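PDB 3D1L: putative NADP oxidoreductase BF3122 from Bacteroides fragilis, which probably binds NADP through an N-terminal Rossmann-type domain and acts as an oxidoreductase, although its substrate and reaction are not established. Local coordinates for residues I13-A18 with F34-V39; Q38-T43 with E57-L62; A96-T101 with G112-Y117. All blocks are in the same frame, centred on the assembly; numbering follows the deposited sequence.

Contact 1: I13-A18 with F34-V39; sequences IVLIGA and FRIVQV
Ile13 and Leu15 pair with residues 35-39 as neighbouring parallel strands, a largely buried contact inside the sheet of the N-terminal domain. The two short strand axes come within 5.0 Å and diverge by 35°. Three backbone hydrogen bonds define the register: Ile13 N to Arg35 O at 2.9 Å, Val37 N to Ile13 O at 2.9 Å, and a longer one, Leu15 N to Gln38 O, at 3.2 Å. The bonded partner of strand 13-16 thus moves from Arg35 and Val37 to Gln38.

On the face that carries Ile13, Leu15, Ile36 and Val39, Ile13 reaches out with CG1 beside its backbone N (chi1 -55°), and CD1 meets Phe34 CD2 at 3.7 Å, slanting against the ring. Leu15 CG lies 4.2 Å from Ile36 CG2, a looser apolar contact, while Ala18 CB closes on Val39 CG1 at 3.8 Å. Helices 20-31 and 44-53 cover this side, with Leu50 touching Leu15, Ala18 and Val39. Val14 CG2 instead presses on Val37 CG2 at 3.5 Å, tighter than usual for two methyl groups.

Strand 12-16, helix 20-31 and strand 35-40 form a right-handed beta-alpha-beta crossover, and Gly17 begins a GxGxxA pattern, consistent with the dinucleotide-binding turn of a Rossmann fold.

Contact 2: Q38-T43 with E57-L62; sequences QVYSRT and EYTTDL
The first torsions of Tyr40 and Leu62 help to bring them together: Tyr40 CG stands anti to its own N (chi1 161°), whereas Leu62 CG is anti to its carbonyl carbon (chi1 -67°). The leucine methyl CD2 is set over the middle of the tyrosine ring, 3.6 Å from the centroid and 8° off the normal, a well-centred CH-pi contact. At the ring edge, near its plane, lies Asp61 N. That amide is engaged elsewhere, donating to Thr59 OG1 at 3.1 Å to form an ST turn as the chain leaves the strand. Thr59 OG1 is also hydrogen-bonded to Glu64, which helps fix the hydroxyl's rotation, and Thr59 CG2 packs beside Tyr40 CD1.

The backbones of strands 38-40 and 57-59 run parallel. Val39 lies at the middle of the ladder: its N donates to Glu57 O, tilted from the carbonyl plane, and its O accepts from Thr59 N in the carbonyl plane, both at 2.9 Å. Ser41 N to Thr59 O, at 3.2 Å, carries the pairing one residue past the end of strand 38-40.

Gln38 CB packs against Glu57 CB at 3.6 Å, the two side chains crossing at a slant with amide and carboxylate planes well turned from each other. The Gln38 OE1 atom is bound by Asn66 N. Tyr58 turns outward, its hydroxyl bonded to Glu44 of helix 44-53, and Thr60 CG2 lies 3.4 Å from Ser41 O.

Leu84 of helix 78-89 touches both Tyr40 and Leu62. The chemistry is therefore divided: backbone bonds set the register of this edge strand within the chain, the apolar ring-and-methyl contact packs the turn that follows, and Gln38, Tyr58 and Thr59 have their strongest polar partners outside the pair.

Contact 3: A96-T101 with G112-Y117; sequences ALMVHT and GHVPHY
Selenomethionine Met98 and Val114 meet at about a right angle, with Met98 CG only 3.3 Å from Val114 CG2, closer than carbon atoms normally pack. The first torsion of Met98 is nearly eclipsed (chi1 -9°), which makes the closeness doubtful as evidence of tight packing; bends at the next two torsions turn the rest back, leaving SE 3.9 Å from Val114 CG1. Trp110, Tyr72 and Ile88 also border this side chain.

Leu97 takes another course. With CG anti to its backbone N (chi1 -173°), it sets CD1 against the backbone of Tyr117, 3.3 Å from Tyr117 N, an amide hydrogen-bonded to Ser144 OG; Phe151 and Leu152 of helix 146-157 touch the same leucine. The backbone here opens a parallel pairing between strands 97-100 and 117-122, neighbours in the mixed sheet that continues the Rossmann-type core. Its bond, Met98 N to His116 O at 3.1 Å, is almost straight at the hydrogen (172°), though the donor is tilted from the carbonyl plane.

His116 CB lies 3.5 Å from Ala96 O, and its ND1 is hydrogen-bonded to Asp148 of helix 146-157. Tyr117 places CB 3.3 Å from Met98 O while its ring leads away toward Glu111.

How the contacts relate
Contacts 1 and 2 are consecutive steps across the parallel part of one mixed sheet, sharing Gln38 and Val39 on strand 35-40, with centres 9 Å apart. Their junction is backbone-bonded: Leu15 O to Tyr40 N and Gly17 N to Tyr40 O, each 2.8 Å, are probable hydrogen bonds, and Ile16 CG2 packs against Tyr40 CD2. Contact 3 lies beyond strand 71-74 in the same sheet, its centre about 15 Å from that of contact 1 and about 19 Å from that of contact 2. No atoms touch between it and either. The residues seen around the two 2-mercapto-propion aldehyde molecules belong to none of the six segments; the Gly17 turn instead points to a probable dinucleotide site.

Contact 1: I13-A18 with F34-V39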
loop_
_atom_site.group_PDB
_atom_site.type_symbol
_atom_site.label_atom_id
_atom_site.label_comp_id
_atom_site.label_asym_id
_atom_site.label_seq_id
_atom_site.Cartn_x
_atom_site.Cartn_y
_atom_site.Cartn_z
ATOM N N ILE B 13 13.418 32.354 -4.776
ATOM C CA ILE B 13 12.549 31.681 -3.815
ATOM C C ILE B 13 13.327 31.323 -2.538
ATOM O O ILE B 13 14.448 30.830 -2.622
ATOM C CB ILE B 13 11.947 30.384 -4.447
ATOM C CG1 ILE B 13 11.214 30.716 -5.771
ATOM C CG2 ILE B 13 11.068 29.648 -3.437
ATOM C CD1 ILE B 13 10.752 29.517 -6.565
ATOM N N VAL B 14 12.717 31.565 -1.373
ATOM C CA VAL B 14 13.234 31.062 -0.066
ATOM C C VAL B 14 12.273 30.006 0.519
ATOM O O VAL B 14 11.035 30.158 0.454
ATOM C CB VAL B 14 13.459 32.228 0.917
ATOM C CG1 VAL B 14 13.817 31.737 2.339
ATOM C CG2 VAL B 14 14.547 33.185 0.383
ATOM N N LEU B 15 12.835 28.917 1.053
ATOM C CA LEU B 15 12.022 27.930 1.767
ATOM C C LEU B 15 12.244 28.075 3.236
ATOM O O LEU B 15 13.397 28.041 3.695
ATOM C CB LEU B 15 12.360 26.498 1.335
ATOM C CG LEU B 15 12.572 26.129 -0.147
ATOM C CD1 LEU B 15 12.445 24.638 -0.176
ATOM C CD2 LEU B 15 11.561 26.699 -1.104
ATOM N N ILE B 16 11.147 28.247 3.979
ATOM C CA ILE B 16 11.177 28.317 5.431
ATOM C C ILE B 16 10.600 26.980 5.880
ATOM O O ILE B 16 9.364 26.780 5.896
ATOM C CB ILE B 16 10.366 29.531 6.022
ATOM C CG1 ILE B 16 10.812 30.910 5.469
ATOM C CG2 ILE B 16 10.431 29.541 7.519
ATOM C CD1 ILE B 16 12.283 31.264 5.638
ATOM N N GLY B 17 11.490 26.051 6.207
ATOM C CA GLY B 17 11.078 24.679 6.477
ATOM C C GLY B 17 11.619 23.748 5.392
ATOM O O GLY B 17 11.574 24.076 4.197
ATOM N N ALA B 18 12.129 22.588 5.803
ATOM C CA ALA B 18 12.865 21.712 4.898
ATOM C C ALA B 18 12.418 20.248 5.041
ATOM O O ALA B 18 13.219 19.348 4.790
ATOM C CB ALA B 18 14.370 21.843 5.150
ATOM N N PHE B 34 13.986 26.998 -11.545
ATOM C CA PHE B 34 13.781 28.080 -10.566
ATOM C C PHE B 34 14.997 28.242 -9.670
ATOM O O PHE B 34 15.786 27.311 -9.503
ATOM C CB PHE B 34 12.545 27.851 -9.688
ATOM C CG PHE B 34 11.245 28.139 -10.380
ATOM C CD1 PHE B 34 10.618 27.163 -11.142
ATOM C CD2 PHE B 34 10.648 29.398 -10.264
ATOM C CE1 PHE B 34 9.422 27.437 -11.801
ATOM C CE2 PHE B 34 9.456 29.686 -10.912
ATOM C CZ PHE B 34 8.839 28.704 -11.684
ATOM N N ARG B 35 15.127 29.435 -9.102
ATOM C CA ARG B 35 16.242 29.805 -8.257
ATOM C C ARG B 35 15.841 29.771 -6.777
ATOM O O ARG B 35 15.117 30.632 -6.290
ATOM C CB ARG B 35 16.752 31.189 -8.654
ATOM C CG ARG B 35 17.978 31.654 -7.886
ATOM C CD ARG B 35 18.647 32.832 -8.623
ATOM N NE ARG B 35 19.169 33.858 -7.709
ATOM C CZ ARG B 35 18.757 35.131 -7.668
ATOM N NH1 ARG B 35 17.813 35.576 -8.494
ATOM N NH2 ARG B 35 19.299 35.974 -6.796
ATOM N N ILE B 36 16.315 28.749 -6.082
ATOM C CA ILE B 36 16.115 28.647 -4.648
ATOM C C ILE B 36 17.349 29.257 -4.005
ATOM O O ILE B 36 18.433 28.679 -4.082
ATOM C CB ILE B 36 15.866 27.164 -4.223
ATOM C CG1 ILE B 36 14.539 26.689 -4.833
ATOM C CG2 ILE B 36 15.787 27.048 -2.725
ATOM C CD1 ILE B 36 14.668 25.439 -5.578
ATOM N N VAL B 37 17.196 30.425 -3.385
ATOM C CA VAL B 37 18.377 31.137 -2.912
ATOM C C VAL B 37 18.894 30.584 -1.592
ATOM O O VAL B 37 20.119 30.517 -1.388
ATOM C CB VAL B 37 18.205 32.688 -2.896
ATOM C CG1 VAL B 37 17.779 33.179 -4.283
ATOM C CG2 VAL B 37 17.200 33.116 -1.868
ATOM N N GLN B 38 17.972 30.178 -0.708
ATOM C CA GLN B 38 18.350 29.536 0.538
ATOM C C GLN B 38 17.204 28.823 1.209
ATOM O O GLN B 38 16.026 29.037 0.908
ATOM C CB GLN B 38 19.001 30.504 1.535
ATOM C CG GLN B 38 18.033 31.406 2.187
ATOM C CD GLN B 38 18.476 31.965 3.509
ATOM O OE1 GLN B 38 17.652 32.495 4.217
ATOM N NE2 GLN B 38 19.757 31.886 3.842
ATOM N N VAL B 39 17.585 27.961 2.135
ATOM C CA VAL B 39 16.674 27.107 2.854
ATOM C C VAL B 39 16.893 27.418 4.322
ATOM O O VAL B 39 18.034 27.491 4.778
ATOM C CB VAL B 39 17.050 25.609 2.581
ATOM C CG1 VAL B 39 16.304 24.632 3.520
ATOM C CG2 VAL B 39 16.826 25.253 1.103
#

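Contact 2: Q38-T43 with E57-L62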
loop_
_atom_site.group_PDB
_atom_site.type_symbol
_atom_site.label_atom_id
_atom_site.label_comp_id
_atom_site.label_asym_id
_atom_site.label_seq_id
_atom_site.Cartn_x
_atom_site.Cartn_y
_atom_site.Cartn_z
ATOM N N GLN B 38 17.972 30.178 -0.708
ATOM C CA GLN B 38 18.350 29.536 0.538
ATOM C C GLN B 38 17.204 28.823 1.209
ATOM O O GLN B 38 16.026 29.037 0.908
ATOM C CB GLN B 38 19.001 30.504 1.535
ATOM C CG GLN B 38 18.033 31.406 2.187
ATOM C CD GLN B 38 18.476 31.965 3.509
ATOM O OE1 GLN B 38 17.652 32.495 4.217
ATOM N NE2 GLN B 38 19.757 31.886 3.842
ATOM N N VAL B 39 17.585 27.961 2.135
ATOM C CA VAL B 39 16.674 27.107 2.854
ATOM C C VAL B 39 16.893 27.418 4.322
ATOM O O VAL B 39 18.034 27.491 4.778
ATOM C CB VAL B 39 17.050 25.609 2.581
ATOM C CG1 VAL B 39 16.304 24.632 3.520
ATOM C CG2 VAL B 39 16.826 25.253 1.103
ATOM N N TYR B 40 15.791 27.581 5.058
ATOM C CA TYR B 40 15.820 27.657 6.505
ATOM C C TYR B 40 15.232 26.368 7.093
ATOM O O TYR B 40 14.223 25.843 6.597
ATOM C CB TYR B 40 15.025 28.868 7.018
ATOM C CG TYR B 40 14.664 28.700 8.466
ATOM C CD1 TYR B 40 15.534 29.133 9.474
ATOM C CD2 TYR B 40 13.483 28.036 8.835
ATOM C CE1 TYR B 40 15.226 28.950 10.801
ATOM C CE2 TYR B 40 13.172 27.824 10.169
ATOM C CZ TYR B 40 14.052 28.284 11.142
ATOM O OH TYR B 40 13.743 28.101 12.461
ATOM N N SER B 41 15.849 25.859 8.159
ATOM C CA SER B 41 15.244 24.781 8.939
ATOM C C SER B 41 15.667 24.955 10.362
ATOM O O SER B 41 16.695 25.578 10.617
ATOM C CB SER B 41 15.712 23.419 8.429
ATOM O OG SER B 41 15.081 22.364 9.122
ATOM N N ARG B 42 14.884 24.401 11.289
ATOM C CA ARG B 42 15.255 24.464 12.697
ATOM C C ARG B 42 16.521 23.642 13.003
ATOM O O ARG B 42 17.310 24.026 13.870
ATOM C CB ARG B 42 14.048 24.125 13.601
ATOM C CG ARG B 42 13.147 25.351 13.807
ATOM C CD ARG B 42 11.644 25.071 14.058
ATOM N NE ARG B 42 10.976 24.338 12.980
ATOM C CZ ARG B 42 10.478 23.107 13.107
ATOM N NH1 ARG B 42 10.547 22.456 14.269
ATOM N NH2 ARG B 42 9.896 22.523 12.066
ATOM N N THR B 43 16.744 22.551 12.270
ATOM C CA THR B 43 17.944 21.729 12.491
ATOM C C THR B 43 18.941 21.787 11.327
ATOM O O THR B 43 18.560 21.698 10.170
ATOM C CB THR B 43 17.598 20.252 12.822
ATOM O OG1 THR B 43 16.831 19.693 11.751
ATOM C CG2 THR B 43 16.771 20.158 14.125
ATOM N N GLU B 57 21.983 28.328 -0.363
ATOM C CA GLU B 57 22.521 28.654 0.971
ATOM C C GLU B 57 21.562 28.100 2.005
ATOM O O GLU B 57 20.438 27.762 1.672
ATOM C CB GLU B 57 22.610 30.174 1.181
ATOM C CG GLU B 57 23.532 30.914 0.228
ATOM C CD GLU B 57 23.807 32.349 0.678
ATOM O OE1 GLU B 57 22.943 32.963 1.365
ATOM O OE2 GLU B 57 24.900 32.868 0.355
ATOM N N TYR B 58 21.990 27.975 3.261
ATOM C CA TYR B 58 21.032 27.630 4.304
ATOM C C TYR B 58 21.294 28.356 5.597
ATOM O O TYR B 58 22.403 28.821 5.861
ATOM C CB TYR B 58 20.949 26.109 4.550
ATOM C CG TYR B 58 22.095 25.528 5.343
ATOM C CD1 TYR B 58 22.065 25.499 6.745
ATOM C CD2 TYR B 58 23.195 24.996 4.699
ATOM C CE1 TYR B 58 23.092 24.960 7.468
ATOM C CE2 TYR B 58 24.260 24.455 5.422
ATOM C CZ TYR B 58 24.201 24.439 6.800
ATOM O OH TYR B 58 25.244 23.891 7.507
ATOM N N THR B 59 20.259 28.441 6.421
ATOM C CA THR B 59 20.446 28.957 7.771
ATOM C C THR B 59 19.527 28.180 8.727
ATOM O O THR B 59 18.539 27.574 8.285
ATOM C CB THR B 59 20.183 30.492 7.839
ATOM O OG1 THR B 59 20.532 30.976 9.141
ATOM C CG2 THR B 59 18.696 30.785 7.587
ATOM N N THR B 60 19.866 28.191 10.015
ATOM C CA THR B 60 18.949 27.700 11.054
ATOM C C THR B 60 18.516 28.858 11.949
ATOM O O THR B 60 17.957 28.649 13.025
ATOM C CB THR B 60 19.594 26.627 11.959
ATOM O OG1 THR B 60 20.747 27.187 12.582
ATOM C CG2 THR B 60 20.006 25.413 11.171
ATOM N N ASP B 61 18.798 30.078 11.493
ATOM C CA ASP B 61 18.498 31.280 12.251
ATOM C C ASP B 61 17.697 32.181 11.359
ATOM O O ASP B 61 18.203 32.620 10.320
ATOM C CB ASP B 61 19.804 31.970 12.666
ATOM C CG ASP B 61 19.589 33.236 13.502
ATOM O OD1 ASP B 61 18.451 33.717 13.642
ATOM O OD2 ASP B 61 20.586 33.767 14.025
ATOM N N LEU B 62 16.457 32.465 11.762
ATOM C CA LEU B 62 15.566 33.337 10.975
ATOM C C LEU B 62 16.133 34.740 10.761
ATOM O O LEU B 62 15.808 35.406 9.781
ATOM C CB LEU B 62 14.190 33.440 11.629
ATOM C CG LEU B 62 13.408 32.124 11.622
ATOM C CD1 LEU B 62 12.218 32.155 12.561
ATOM C CD2 LEU B 62 12.986 31.777 10.191
#

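Contact 3: A96-T101 with G112-Y117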
loop_
_atom_site.group_PDB
_atom_site.type_symbol
_atom_site.label_atom_id
_atom_site.label_comp_id
_atom_site.label_asym_id
_atom_site.label_seq_id
_atom_site.Cartn_x
_atom_site.Cartn_y
_atom_site.Cartn_z
ATOM N N ALA B 96 7.032 41.005 -1.966
ATOM C CA ALA B 96 7.298 39.588 -1.641
ATOM C C ALA B 96 5.998 38.865 -1.303
ATOM O O ALA B 96 5.102 39.434 -0.679
ATOM C CB ALA B 96 8.279 39.464 -0.497
ATOM N N LEU B 97 5.886 37.622 -1.744
ATOM C CA LEU B 97 4.700 36.830 -1.461
ATOM C C LEU B 97 5.016 35.792 -0.383
ATOM O O LEU B 97 5.968 35.012 -0.542
ATOM C CB LEU B 97 4.226 36.212 -2.792
ATOM C CG LEU B 97 2.949 35.421 -3.057
ATOM C CD1 LEU B 97 1.784 35.884 -2.211
ATOM C CD2 LEU B 97 2.564 35.453 -4.563
HETATM N N MSE B 98 4.283 35.812 0.734
HETATM C CA MSE B 98 4.419 34.726 1.746
HETATM C C MSE B 98 3.295 33.739 1.597
HETATM O O MSE B 98 2.110 34.096 1.698
HETATM C CB MSE B 98 4.438 35.161 3.223
HETATM C CG MSE B 98 4.528 36.611 3.532
HETATM SE SE MSE B 98 6.066 37.491 2.798
HETATM C CE MSE B 98 7.384 36.324 3.587
ATOM N N VAL B 99 3.674 32.495 1.363
ATOM C CA VAL B 99 2.713 31.408 1.272
ATOM C C VAL B 99 3.049 30.303 2.260
ATOM O O VAL B 99 4.205 30.115 2.648
ATOM C CB VAL B 99 2.597 30.844 -0.186
ATOM C CG1 VAL B 99 2.294 31.968 -1.172
ATOM C CG2 VAL B 99 3.855 30.066 -0.604
ATOM N N HIS B 100 2.024 29.586 2.698
ATOM C CA HIS B 100 2.266 28.346 3.413
ATOM C C HIS B 100 1.735 27.182 2.604
ATOM O O HIS B 100 1.054 27.381 1.603
ATOM C CB HIS B 100 1.720 28.389 4.827
ATOM C CG HIS B 100 0.238 28.439 4.907
ATOM N ND1 HIS B 100 -0.558 27.335 4.657
ATOM C CD2 HIS B 100 -0.606 29.446 5.235
ATOM C CE1 HIS B 100 -1.826 27.662 4.839
ATOM N NE2 HIS B 100 -1.883 28.936 5.184
ATOM N N THR B 101 2.081 25.977 3.025
ATOM C CA THR B 101 1.794 24.772 2.261
ATOM C C THR B 101 0.858 23.811 2.996
ATOM O O THR B 101 0.795 22.613 2.665
ATOM C CB THR B 101 3.088 24.041 1.963
ATOM O OG1 THR B 101 3.795 23.841 3.186
ATOM C CG2 THR B 101 3.969 24.875 1.044
ATOM N N GLY B 112 -3.049 41.035 7.665
ATOM C CA GLY B 112 -2.608 42.036 8.628
ATOM C C GLY B 112 -1.104 41.991 8.854
ATOM O O GLY B 112 -0.517 42.974 9.313
ATOM N N HIS B 113 -0.470 40.860 8.524
ATOM C CA HIS B 113 0.982 40.705 8.709
ATOM C C HIS B 113 1.806 41.091 7.486
ATOM O O HIS B 113 2.886 41.670 7.628
ATOM C CB HIS B 113 1.321 39.284 9.173
ATOM C CG HIS B 113 0.760 38.948 10.520
ATOM N ND1 HIS B 113 -0.221 37.997 10.707
ATOM C CD2 HIS B 113 1.032 39.451 11.748
ATOM C CE1 HIS B 113 -0.534 37.929 11.990
ATOM N NE2 HIS B 113 0.219 38.798 12.644
ATOM N N VAL B 114 1.314 40.759 6.295
ATOM C CA VAL B 114 1.991 41.107 5.037
ATOM C C VAL B 114 1.010 41.508 3.953
ATOM O O VAL B 114 -0.134 41.055 3.940
ATOM C CB VAL B 114 2.879 39.947 4.473
ATOM C CG1 VAL B 114 4.216 39.874 5.214
ATOM C CG2 VAL B 114 2.146 38.624 4.492
ATOM N N PRO B 115 1.434 42.401 3.058
ATOM C CA PRO B 115 0.530 42.783 1.978
ATOM C C PRO B 115 0.227 41.701 0.924
ATOM O O PRO B 115 -0.825 41.766 0.323
ATOM C CB PRO B 115 1.220 43.993 1.337
ATOM C CG PRO B 115 2.655 43.896 1.766
ATOM C CD PRO B 115 2.687 43.192 3.066
ATOM N N HIS B 116 1.143 40.760 0.677
ATOM C CA HIS B 116 0.927 39.736 -0.339
ATOM C C HIS B 116 1.188 38.362 0.295
ATOM O O HIS B 116 2.245 38.120 0.924
ATOM C CB HIS B 116 1.784 39.976 -1.588
ATOM C CG HIS B 116 1.657 41.359 -2.147
ATOM N ND1 HIS B 116 0.732 41.689 -3.117
ATOM C CD2 HIS B 116 2.297 42.515 -1.830
ATOM C CE1 HIS B 116 0.826 42.980 -3.389
ATOM N NE2 HIS B 116 1.775 43.500 -2.631
ATOM N N TYR B 117 0.203 37.475 0.146
ATOM C CA TYR B 117 0.214 36.210 0.864
ATOM C C TYR B 117 -0.754 35.225 0.204
ATOM O O TYR B 117 -1.576 35.626 -0.626
ATOM C CB TYR B 117 -0.124 36.419 2.338
ATOM C CG TYR B 117 -1.485 37.013 2.605
ATOM C CD1 TYR B 117 -2.620 36.201 2.665
ATOM C CD2 TYR B 117 -1.635 38.380 2.834
ATOM C CE1 TYR B 117 -3.881 36.738 2.910
ATOM C CE2 TYR B 117 -2.894 38.943 3.101
ATOM C CZ TYR B 117 -4.008 38.112 3.131
ATOM O OH TYR B 117 -5.253 38.637 3.388
#